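Local atomic coordinates of putative nudix hydrolase family member (Chromobacterium violaceum, PDB entry 3F13), a protein that probably acts as a magnesium-dependent hydrolase of the Nudix family, although its natural substrate is not established. Residues B[11-22]-B[78-89]; B[38-46]-B[114-124]. All blocks are in the same frame, centred on the assembly; numbering follows the deposited sequence.

Interaction 1 of 2, residues B[11-22]-B[78-89]; sequences LPSDLARRATAI and ITPFNAHKVYLC
I78 CB touches L15 CD1, and P80 O lies against L15 CD2 (3.1 Å) and P12 CD. The F81 ring takes P12 CD over one face, and F81 O begins the parallel ladder by accepting from A16 N (3.0 Å) while a water links F81 O to D14 O. From N82 onward the strands run in register: A16, R18, T20 and I22 give N to F81, A83, K85 and Y87 O and take A83, K85, Y87 and C89 N on their own O, whereas R17, A19 and A21 make no such bond within this pair. N82 CG lies 3.4 Å from R18 CD, and the R18 chain, bent at chi3 (67°), runs on beside H84. That ring has R18 CB over one face, a CH-pi contact, and T20 OG1 at its edge, 2.7 Å from H84 ND1, in a hydrogen bond that should restrain the ring's rotation. Further along, V86 CG1 presses tightly on I22 CD1 (3.4 Å), Y87 CE2 approaches A19 CB, and L88 CD1 reaches I22 CG2 at 3.7 Å. In the mixed Nudix sheet, A19 and Y87 face helix 52-64, I22, V86 and L88 face helix 118-132, and strands 43-45 and 70-78 flank the pair.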
loop_
_atom_site.group_PDB
_atom_site.type_symbol
_atom_site.label_atom_id
_atom_site.label_comp_id
_atom_site.label_asym_id
_atom_site.label_seq_id
_atom_site.Cartn_x
_atom_site.Cartn_y
_atom_site.Cartn_z
ATOM N N LEU B 11 -17.424 4.477 -27.916
ATOM C CA LEU B 11 -16.206 5.080 -27.278
ATOM C C LEU B 11 -16.571 6.354 -26.527
ATOM O O LEU B 11 -17.284 7.221 -27.048
ATOM C CB LEU B 11 -15.138 5.367 -28.330
ATOM C CG LEU B 11 -14.837 4.204 -29.268
ATOM C CD1 LEU B 11 -14.580 4.755 -30.659
ATOM C CD2 LEU B 11 -13.655 3.348 -28.795
ATOM N N PRO B 12 -16.087 6.466 -25.287
ATOM C CA PRO B 12 -16.529 7.511 -24.364
ATOM C C PRO B 12 -15.791 8.827 -24.566
ATOM O O PRO B 12 -14.806 8.881 -25.305
ATOM C CB PRO B 12 -16.202 6.915 -22.989
ATOM C CG PRO B 12 -14.963 6.053 -23.261
ATOM C CD PRO B 12 -15.067 5.580 -24.699
ATOM N N SER B 13 -16.289 9.890 -23.932
ATOM C CA SER B 13 -15.620 11.190 -23.961
ATOM C C SER B 13 -14.293 11.161 -23.241
ATOM O O SER B 13 -13.451 12.035 -23.463
ATOM C CB SER B 13 -16.464 12.277 -23.281
ATOM O OG SER B 13 -17.593 12.609 -24.070
ATOM N N ASP B 14 -14.134 10.198 -22.337
ATOM C CA ASP B 14 -12.960 10.108 -21.453
ATOM C C ASP B 14 -12.933 8.691 -20.862
ATOM O O ASP B 14 -13.953 7.989 -20.864
ATOM C CB ASP B 14 -13.045 11.087 -20.281
ATOM C CG ASP B 14 -12.995 12.538 -20.702
ATOM O OD1 ASP B 14 -11.918 13.027 -21.135
ATOM O OD2 ASP B 14 -14.044 13.211 -20.568
ATOM N N LEU B 15 -11.780 8.285 -20.331
ATOM C CA LEU B 15 -11.642 6.980 -19.670
ATOM C C LEU B 15 -11.891 7.082 -18.154
ATOM O O LEU B 15 -11.366 7.996 -17.497
ATOM C CB LEU B 15 -10.217 6.442 -19.885
ATOM C CG LEU B 15 -9.746 6.275 -21.328
ATOM C CD1 LEU B 15 -8.416 5.489 -21.395
ATOM C CD2 LEU B 15 -10.843 5.546 -22.137
ATOM N N ALA B 16 -12.676 6.167 -17.593
ATOM C CA ALA B 16 -12.898 6.145 -16.139
ATOM C C ALA B 16 -11.729 5.533 -15.391
ATOM O O ALA B 16 -11.108 4.592 -15.867
ATOM C CB ALA B 16 -14.192 5.397 -15.776
ATOM N N ARG B 17 -11.450 6.051 -14.205
ATOM C CA ARG B 17 -10.295 5.530 -13.426
ATOM C C ARG B 17 -10.688 4.301 -12.630
ATOM O O ARG B 17 -11.668 4.340 -11.853
ATOM C CB ARG B 17 -9.767 6.608 -12.494
ATOM C CG ARG B 17 -9.136 7.826 -13.204
ATOM C CD ARG B 17 -8.649 8.851 -12.151
ATOM N NE ARG B 17 -9.764 9.239 -11.277
ATOM C CZ ARG B 17 -9.791 9.140 -9.943
ATOM N NH1 ARG B 17 -10.881 9.511 -9.294
ATOM N NH2 ARG B 17 -8.745 8.722 -9.232
ATOM N N ARG B 18 -9.975 3.184 -12.826
ATOM C CA ARG B 18 -10.305 1.983 -12.073
ATOM C C ARG B 18 -9.060 1.535 -11.345
ATOM O O ARG B 18 -7.954 1.832 -11.811
ATOM C CB ARG B 18 -10.802 0.862 -12.983
ATOM C CG ARG B 18 -12.173 1.190 -13.608
ATOM C CD ARG B 18 -12.748 0.012 -14.357
ATOM N NE ARG B 18 -13.106 -1.119 -13.493
ATOM C CZ ARG B 18 -14.355 -1.377 -13.110
ATOM N NH1 ARG B 18 -14.596 -2.419 -12.328
ATOM N NH2 ARG B 18 -15.349 -0.581 -13.495
ATOM N N ALA B 19 -9.233 0.860 -10.205
ATOM C CA ALA B 19 -8.083 0.188 -9.552
ATOM C C ALA B 19 -8.276 -1.314 -9.712
ATOM O O ALA B 19 -9.409 -1.789 -9.673
ATOM C CB ALA B 19 -7.980 0.538 -8.048
ATOM N N THR B 20 -7.197 -2.078 -9.868
ATOM C CA THR B 20 -7.350 -3.513 -10.024
ATOM C C THR B 20 -6.299 -4.149 -9.133
ATOM O O THR B 20 -5.166 -3.626 -9.115
ATOM C CB THR B 20 -7.093 -3.901 -11.489
ATOM O OG1 THR B 20 -8.180 -3.388 -12.284
ATOM C CG2 THR B 20 -6.973 -5.431 -11.665
ATOM N N ALA B 21 -6.663 -5.205 -8.385
ATOM C CA ALA B 21 -5.716 -5.893 -7.449
ATOM C C ALA B 21 -5.269 -7.238 -7.944
ATOM O O ALA B 21 -6.085 -8.049 -8.410
ATOM C CB ALA B 21 -6.370 -6.110 -6.069
ATOM N N ILE B 22 -3.985 -7.490 -7.786
ATOM C CA ILE B 22 -3.447 -8.822 -7.944
ATOM C C ILE B 22 -3.122 -9.284 -6.551
ATOM O O ILE B 22 -2.226 -8.720 -5.917
ATOM C CB ILE B 22 -2.140 -8.820 -8.733
ATOM C CG1 ILE B 22 -2.390 -8.504 -10.219
ATOM C CG2 ILE B 22 -1.438 -10.193 -8.529
ATOM C CD1 ILE B 22 -3.493 -7.565 -10.490
ATOM N N ILE B 78 -4.655 0.448 -19.955
ATOM C CA ILE B 78 -5.817 1.156 -20.510
ATOM C C ILE B 78 -6.605 0.289 -21.504
ATOM O O ILE B 78 -6.054 -0.498 -22.259
ATOM C CB ILE B 78 -5.473 2.527 -21.164
ATOM C CG1 ILE B 78 -4.650 2.314 -22.435
ATOM C CG2 ILE B 78 -4.721 3.428 -20.149
ATOM C CD1 ILE B 78 -4.522 3.525 -23.318
ATOM N N THR B 79 -7.905 0.497 -21.512
ATOM C CA THR B 79 -8.776 -0.158 -22.487
ATOM C C THR B 79 -9.622 0.957 -23.109
ATOM O O THR B 79 -9.437 2.124 -22.779
ATOM C CB THR B 79 -9.713 -1.128 -21.780
ATOM O OG1 THR B 79 -10.783 -0.370 -21.216
ATOM C CG2 THR B 79 -8.962 -1.851 -20.655
ATOM N N PRO B 80 -10.594 0.602 -23.969
ATOM C CA PRO B 80 -11.276 1.704 -24.649
ATOM C C PRO B 80 -12.122 2.542 -23.728
ATOM O O PRO B 80 -12.372 3.706 -24.048
ATOM C CB PRO B 80 -12.135 0.994 -25.716
ATOM C CG PRO B 80 -11.334 -0.290 -26.029
ATOM C CD PRO B 80 -10.867 -0.702 -24.604
ATOM N N PHE B 81 -12.501 1.979 -22.579
ATOM C CA PHE B 81 -13.392 2.641 -21.632
ATOM C C PHE B 81 -12.787 3.068 -20.286
ATOM O O PHE B 81 -13.292 4.002 -19.650
ATOM C CB PHE B 81 -14.580 1.726 -21.342
ATOM C CG PHE B 81 -15.533 1.619 -22.502
ATOM C CD1 PHE B 81 -16.604 2.505 -22.622
ATOM C CD2 PHE B 81 -15.330 0.675 -23.481
ATOM C CE1 PHE B 81 -17.478 2.420 -23.708
ATOM C CE2 PHE B 81 -16.175 0.589 -24.571
ATOM C CZ PHE B 81 -17.254 1.467 -24.688
ATOM N N ASN B 82 -11.753 2.346 -19.856
ATOM C CA ASN B 82 -11.221 2.455 -18.502
ATOM C C ASN B 82 -9.701 2.613 -18.457
ATOM O O ASN B 82 -8.969 2.075 -19.312
ATOM C CB ASN B 82 -11.649 1.220 -17.715
ATOM C CG ASN B 82 -13.164 1.180 -17.536
ATOM O OD1 ASN B 82 -13.775 2.182 -17.157
ATOM N ND2 ASN B 82 -13.769 0.067 -17.860
ATOM N N ALA B 83 -9.222 3.375 -17.482
ATOM C CA ALA B 83 -7.789 3.452 -17.218
ATOM C C ALA B 83 -7.471 2.786 -15.873
ATOM O O ALA B 83 -7.790 3.341 -14.838
ATOM C CB ALA B 83 -7.294 4.905 -17.228
ATOM N N HIS B 84 -6.842 1.599 -15.891
ATOM C CA HIS B 84 -6.623 0.882 -14.651
ATOM C C HIS B 84 -5.264 1.241 -14.089
ATOM O O HIS B 84 -4.307 1.390 -14.858
ATOM C CB HIS B 84 -6.570 -0.641 -14.885
ATOM C CG HIS B 84 -7.870 -1.237 -15.337
ATOM N ND1 HIS B 84 -8.671 -2.005 -14.517
ATOM C CD2 HIS B 84 -8.498 -1.186 -16.534
ATOM C CE1 HIS B 84 -9.732 -2.414 -15.196
ATOM N NE2 HIS B 84 -9.644 -1.939 -16.427
ATOM N N LYS B 85 -5.174 1.414 -12.776
ATOM C CA LYS B 85 -3.868 1.178 -12.114
ATOM C C LYS B 85 -3.914 -0.203 -11.491
ATOM O O LYS B 85 -4.889 -0.572 -10.819
ATOM C CB LYS B 85 -3.530 2.226 -11.064
ATOM C CG LYS B 85 -3.016 3.535 -11.669
ATOM C CD LYS B 85 -2.606 4.542 -10.637
ATOM C CE LYS B 85 -2.077 5.777 -11.344
ATOM N NZ LYS B 85 -0.877 5.487 -12.200
ATOM N N VAL B 86 -2.832 -0.960 -11.667
ATOM C CA VAL B 86 -2.794 -2.330 -11.188
ATOM C C VAL B 86 -1.811 -2.449 -10.030
ATOM O O VAL B 86 -0.691 -1.968 -10.166
ATOM C CB VAL B 86 -2.316 -3.258 -12.341
ATOM C CG1 VAL B 86 -2.261 -4.744 -11.891
ATOM C CG2 VAL B 86 -3.279 -3.111 -13.519
ATOM N N TYR B 87 -2.214 -3.098 -8.931
ATOM C CA TYR B 87 -1.397 -3.194 -7.706
ATOM C C TYR B 87 -1.317 -4.625 -7.183
ATOM O O TYR B 87 -2.343 -5.333 -7.128
ATOM C CB TYR B 87 -2.029 -2.412 -6.543
ATOM C CG TYR B 87 -2.411 -0.981 -6.863
ATOM C CD1 TYR B 87 -1.592 0.078 -6.461
ATOM C CD2 TYR B 87 -3.580 -0.684 -7.573
ATOM C CE1 TYR B 87 -1.906 1.387 -6.732
ATOM C CE2 TYR B 87 -3.923 0.670 -7.840
ATOM C CZ TYR B 87 -3.046 1.689 -7.445
ATOM O OH TYR B 87 -3.363 3.030 -7.683
ATOM N N LEU B 88 -0.149 -5.019 -6.705
ATOM C CA LEU B 88 0.025 -6.309 -6.026
ATOM C C LEU B 88 -0.287 -5.999 -4.570
ATOM O O LEU B 88 0.312 -5.077 -4.000
ATOM C CB LEU B 88 1.481 -6.763 -6.117
ATOM C CG LEU B 88 1.806 -8.067 -5.355
ATOM C CD1 LEU B 88 1.123 -9.282 -5.966
ATOM C CD2 LEU B 88 3.322 -8.319 -5.309
ATOM N N CYS B 89 -1.252 -6.696 -3.993
ATOM C CA CYS B 89 -1.676 -6.417 -2.609
ATOM C C CYS B 89 -1.497 -7.597 -1.659
ATOM O O CYS B 89 -1.728 -8.733 -2.040
ATOM C CB CYS B 89 -3.149 -6.039 -2.586
ATOM S SG CYS B 89 -3.627 -4.744 -3.765
HETATM O O HOH W 1 -15.560 5.421 -19.891
#

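Interaction 2 of 2, residues B[38-46]-B[114-124]; sequences RYNLPGGKA and MDLFVEGRAIL
D115 OD1 receives R38 NE at 2.7 Å, a salt bridge that joins the two segments at their exposed end. The bond is bent (142° at the hydrogen) and reaches the oxygen from above the carboxylate plane, with the guanidinium almost perpendicular to that plane. An extended chain from CG to NE carries the arginine there. Beside it the backbones form one bridge: Y39 N donates to D115 O, and F117 N to Y39 O at 2.8 Å, the latter nearly straight. F117 occupies the N-cap position, so this second bond ties the loop to the residue just before helix 118-132. M114 SD lies over one face of the Y39 ring, 4.3 Å from its centroid, a Met-aromatic contact, while L116 CD2 packs on Y39 CB. N40 lays its amide alongside F117, the planes 28° apart, and N40 OD1 comes within 3.3 Å of G120 CA; a glycine here lets the loop come close to the helix. Deeper in, L41 spreads its two methyls, CD1 onto I123 CG2 (3.5 Å) and CD2 onto L124 CD2. Behind this loop, P42 packs on helix 52-64, G43 N hydrogen-bonds to E63 OE1, and G44 begins a sequence matching the Nudix box, the family's loop-helix-loop signature, whose helix here would be 52-64; helix 118-132 covers the sheet across from it, consistent with a Nudix fold.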
loop_
_atom_site.group_PDB
_atom_site.type_symbol
_atom_site.label_atom_id
_atom_site.label_comp_id
_atom_site.label_asym_id
_atom_site.label_seq_id
_atom_site.Cartn_x
_atom_site.Cartn_y
_atom_site.Cartn_z
ATOM N N ARG B 38 -18.569 -14.160 -15.727
ATOM C CA ARG B 38 -17.126 -14.253 -15.935
ATOM C C ARG B 38 -16.308 -13.821 -14.720
ATOM O O ARG B 38 -16.657 -12.891 -14.006
ATOM C CB ARG B 38 -16.687 -13.426 -17.147
ATOM C CG ARG B 38 -17.180 -13.988 -18.476
ATOM C CD ARG B 38 -16.268 -13.622 -19.647
ATOM N NE ARG B 38 -16.479 -14.562 -20.744
ATOM C CZ ARG B 38 -17.537 -14.519 -21.556
ATOM N NH1 ARG B 38 -18.447 -13.570 -21.398
ATOM N NH2 ARG B 38 -17.682 -15.417 -22.527
ATOM N N TYR B 39 -15.199 -14.497 -14.495
ATOM C CA TYR B 39 -14.293 -14.062 -13.437
ATOM C C TYR B 39 -13.437 -12.885 -13.888
ATOM O O TYR B 39 -13.076 -12.772 -15.042
ATOM C CB TYR B 39 -13.402 -15.225 -12.988
ATOM C CG TYR B 39 -14.104 -16.261 -12.113
ATOM C CD1 TYR B 39 -14.204 -16.101 -10.737
ATOM C CD2 TYR B 39 -14.655 -17.408 -12.673
ATOM C CE1 TYR B 39 -14.835 -17.047 -9.938
ATOM C CE2 TYR B 39 -15.285 -18.349 -11.888
ATOM C CZ TYR B 39 -15.383 -18.165 -10.528
ATOM O OH TYR B 39 -16.017 -19.115 -9.743
ATOM N N ASN B 40 -13.084 -12.026 -12.940
ATOM C CA ASN B 40 -12.218 -10.914 -13.207
ATOM C C ASN B 40 -11.379 -10.638 -11.979
ATOM O O ASN B 40 -11.724 -11.063 -10.851
ATOM C CB ASN B 40 -13.037 -9.682 -13.524
ATOM C CG ASN B 40 -12.326 -8.730 -14.460
ATOM O OD1 ASN B 40 -11.109 -8.831 -14.717
ATOM N ND2 ASN B 40 -13.091 -7.766 -14.980
ATOM N N LEU B 41 -10.274 -9.935 -12.179
ATOM C CA LEU B 41 -9.514 -9.448 -11.020
ATOM C C LEU B 41 -10.347 -8.467 -10.182
ATOM O O LEU B 41 -11.086 -7.661 -10.712
ATOM C CB LEU B 41 -8.279 -8.738 -11.507
ATOM C CG LEU B 41 -7.236 -9.646 -12.129
ATOM C CD1 LEU B 41 -6.251 -8.675 -12.751
ATOM C CD2 LEU B 41 -6.523 -10.602 -11.140
ATOM N N PRO B 42 -10.206 -8.531 -8.858
ATOM C CA PRO B 42 -10.976 -7.648 -7.972
ATOM C C PRO B 42 -10.641 -6.163 -8.200
ATOM O O PRO B 42 -9.557 -5.847 -8.625
ATOM C CB PRO B 42 -10.533 -8.065 -6.566
ATOM C CG PRO B 42 -9.442 -9.098 -6.728
ATOM C CD PRO B 42 -9.344 -9.488 -8.153
ATOM N N GLY B 43 -11.565 -5.252 -7.897
ATOM C CA GLY B 43 -11.263 -3.843 -8.076
ATOM C C GLY B 43 -12.527 -3.100 -8.419
ATOM O O GLY B 43 -13.622 -3.676 -8.317
ATOM N N GLY B 44 -12.397 -1.847 -8.839
ATOM C CA GLY B 44 -13.583 -1.061 -9.206
ATOM C C GLY B 44 -13.270 0.371 -9.581
ATOM O O GLY B 44 -12.134 0.767 -9.653
ATOM N N LYS B 45 -14.307 1.165 -9.808
ATOM C CA LYS B 45 -14.102 2.520 -10.210
ATOM C C LYS B 45 -13.812 3.426 -9.017
ATOM O O LYS B 45 -14.406 3.273 -7.939
ATOM C CB LYS B 45 -15.334 3.014 -10.965
ATOM C CG LYS B 45 -15.074 4.234 -11.806
ATOM C CD LYS B 45 -16.378 4.730 -12.451
ATOM C CE LYS B 45 -16.244 6.175 -12.859
ATOM N NZ LYS B 45 -17.001 6.420 -14.136
ATOM N N ALA B 46 -12.898 4.361 -9.213
ATOM C CA ALA B 46 -12.538 5.367 -8.208
ATOM C C ALA B 46 -13.571 6.508 -8.152
ATOM O O ALA B 46 -14.046 6.951 -9.187
ATOM C CB ALA B 46 -11.196 5.944 -8.548
ATOM N N MET B 114 -10.088 -21.207 -17.165
ATOM C CA MET B 114 -11.195 -20.514 -16.554
ATOM C C MET B 114 -11.666 -19.395 -17.460
ATOM O O MET B 114 -10.895 -18.831 -18.257
ATOM C CB MET B 114 -10.727 -20.031 -15.168
ATOM C CG MET B 114 -11.454 -18.897 -14.511
ATOM S SD MET B 114 -11.078 -18.932 -12.731
ATOM C CE MET B 114 -9.786 -20.148 -12.593
ATOM N N ASP B 115 -12.948 -19.081 -17.355
ATOM C CA ASP B 115 -13.546 -18.084 -18.201
ATOM C C ASP B 115 -13.283 -16.687 -17.639
ATOM O O ASP B 115 -14.128 -16.125 -16.965
ATOM C CB ASP B 115 -15.045 -18.336 -18.294
ATOM C CG ASP B 115 -15.691 -17.598 -19.442
ATOM O OD1 ASP B 115 -15.012 -16.779 -20.087
ATOM O OD2 ASP B 115 -16.886 -17.843 -19.694
ATOM N N LEU B 116 -12.108 -16.134 -17.946
ATOM C CA LEU B 116 -11.762 -14.776 -17.486
ATOM C C LEU B 116 -12.217 -13.666 -18.394
ATOM O O LEU B 116 -12.180 -13.782 -19.609
ATOM C CB LEU B 116 -10.259 -14.649 -17.341
ATOM C CG LEU B 116 -9.608 -15.568 -16.328
ATOM C CD1 LEU B 116 -8.118 -15.200 -16.252
ATOM C CD2 LEU B 116 -10.293 -15.411 -14.965
ATOM N N PHE B 117 -12.635 -12.558 -17.805
ATOM C CA PHE B 117 -12.783 -11.374 -18.588
ATOM C C PHE B 117 -11.469 -11.096 -19.346
ATOM O O PHE B 117 -10.377 -11.296 -18.818
ATOM C CB PHE B 117 -13.164 -10.194 -17.714
ATOM C CG PHE B 117 -13.573 -9.010 -18.502
ATOM C CD1 PHE B 117 -14.874 -8.900 -18.987
ATOM C CD2 PHE B 117 -12.644 -8.029 -18.830
ATOM C CE1 PHE B 117 -15.254 -7.809 -19.754
ATOM C CE2 PHE B 117 -13.009 -6.942 -19.601
ATOM C CZ PHE B 117 -14.324 -6.825 -20.063
ATOM N N VAL B 118 -11.585 -10.660 -20.594
ATOM C CA VAL B 118 -10.426 -10.424 -21.463
ATOM C C VAL B 118 -9.328 -9.512 -20.878
ATOM O O VAL B 118 -8.164 -9.875 -20.866
ATOM C CB VAL B 118 -10.864 -9.810 -22.809
ATOM C CG1 VAL B 118 -11.822 -8.664 -22.581
ATOM C CG2 VAL B 118 -9.626 -9.332 -23.578
ATOM N N GLU B 119 -9.710 -8.309 -20.444
ATOM C CA GLU B 119 -8.769 -7.386 -19.776
ATOM C C GLU B 119 -8.148 -7.973 -18.499
ATOM O O GLU B 119 -6.982 -7.720 -18.197
ATOM C CB GLU B 119 -9.463 -6.076 -19.423
ATOM C CG GLU B 119 -10.151 -5.362 -20.606
ATOM C CD GLU B 119 -9.201 -5.049 -21.768
ATOM O OE1 GLU B 119 -7.972 -5.277 -21.629
ATOM O OE2 GLU B 119 -9.686 -4.581 -22.831
ATOM N N GLY B 120 -8.943 -8.726 -17.735
ATOM C CA GLY B 120 -8.422 -9.486 -16.588
ATOM C C GLY B 120 -7.298 -10.413 -17.042
ATOM O O GLY B 120 -6.232 -10.488 -16.422
ATOM N N ARG B 121 -7.512 -11.131 -18.140
ATOM C CA ARG B 121 -6.432 -11.988 -18.652
ATOM C C ARG B 121 -5.221 -11.206 -19.130
ATOM O O ARG B 121 -4.087 -11.616 -18.882
ATOM C CB ARG B 121 -6.913 -12.906 -19.798
ATOM C CG ARG B 121 -5.962 -14.053 -20.044
ATOM C CD ARG B 121 -6.460 -15.028 -21.159
ATOM N NE ARG B 121 -7.685 -15.733 -20.763
ATOM C CZ ARG B 121 -7.726 -16.948 -20.223
ATOM N NH1 ARG B 121 -6.608 -17.618 -19.986
ATOM N NH2 ARG B 121 -8.898 -17.498 -19.911
ATOM N N ALA B 122 -5.460 -10.086 -19.808
ATOM C CA ALA B 122 -4.385 -9.243 -20.345
ATOM C C ALA B 122 -3.514 -8.774 -19.191
ATOM O O ALA B 122 -2.267 -8.759 -19.275
ATOM C CB ALA B 122 -4.972 -8.036 -21.030
ATOM N N ILE B 123 -4.176 -8.374 -18.112
ATOM C CA ILE B 123 -3.409 -7.829 -16.983
ATOM C C ILE B 123 -2.546 -8.932 -16.342
ATOM O O ILE B 123 -1.391 -8.718 -15.946
ATOM C CB ILE B 123 -4.377 -7.169 -15.958
ATOM C CG1 ILE B 123 -4.918 -5.835 -16.513
ATOM C CG2 ILE B 123 -3.692 -7.043 -14.583
ATOM C CD1 ILE B 123 -6.210 -5.307 -15.819
ATOM N N LEU B 124 -3.099 -10.134 -16.221
ATOM C CA LEU B 124 -2.344 -11.235 -15.626
ATOM C C LEU B 124 -1.151 -11.637 -16.470
ATOM O O LEU B 124 -0.122 -12.078 -15.931
ATOM C CB LEU B 124 -3.246 -12.455 -15.379
ATOM C CG LEU B 124 -4.173 -12.298 -14.186
ATOM C CD1 LEU B 124 -5.079 -13.518 -14.107
ATOM C CD2 LEU B 124 -3.318 -12.086 -12.921
#

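Strand 16-25 belongs to interaction 1 and is the neighbour, in the same sheet, of strand 43-45, which follows the loop of interaction 2; it pairs in parallel with 82-90 along one edge and antiparallel with 43-45 along the other, where R17 O to A46 N and A19 N to G44 O are probable hydrogen bonds. Interaction 1 is sheet pairing: a regular backbone ladder running from a solvent-exposed start into a buried apolar end. Interaction 2 instead fastens a loop to the start of a helix, with a single backbone bridge, a surface salt bridge and a buried leucine. Their apolar ends converge: L41 also touches T20 and I22, and I123 touches V86, so helix 118-132, one partner of interaction 2, also covers the apolar end of interaction 1.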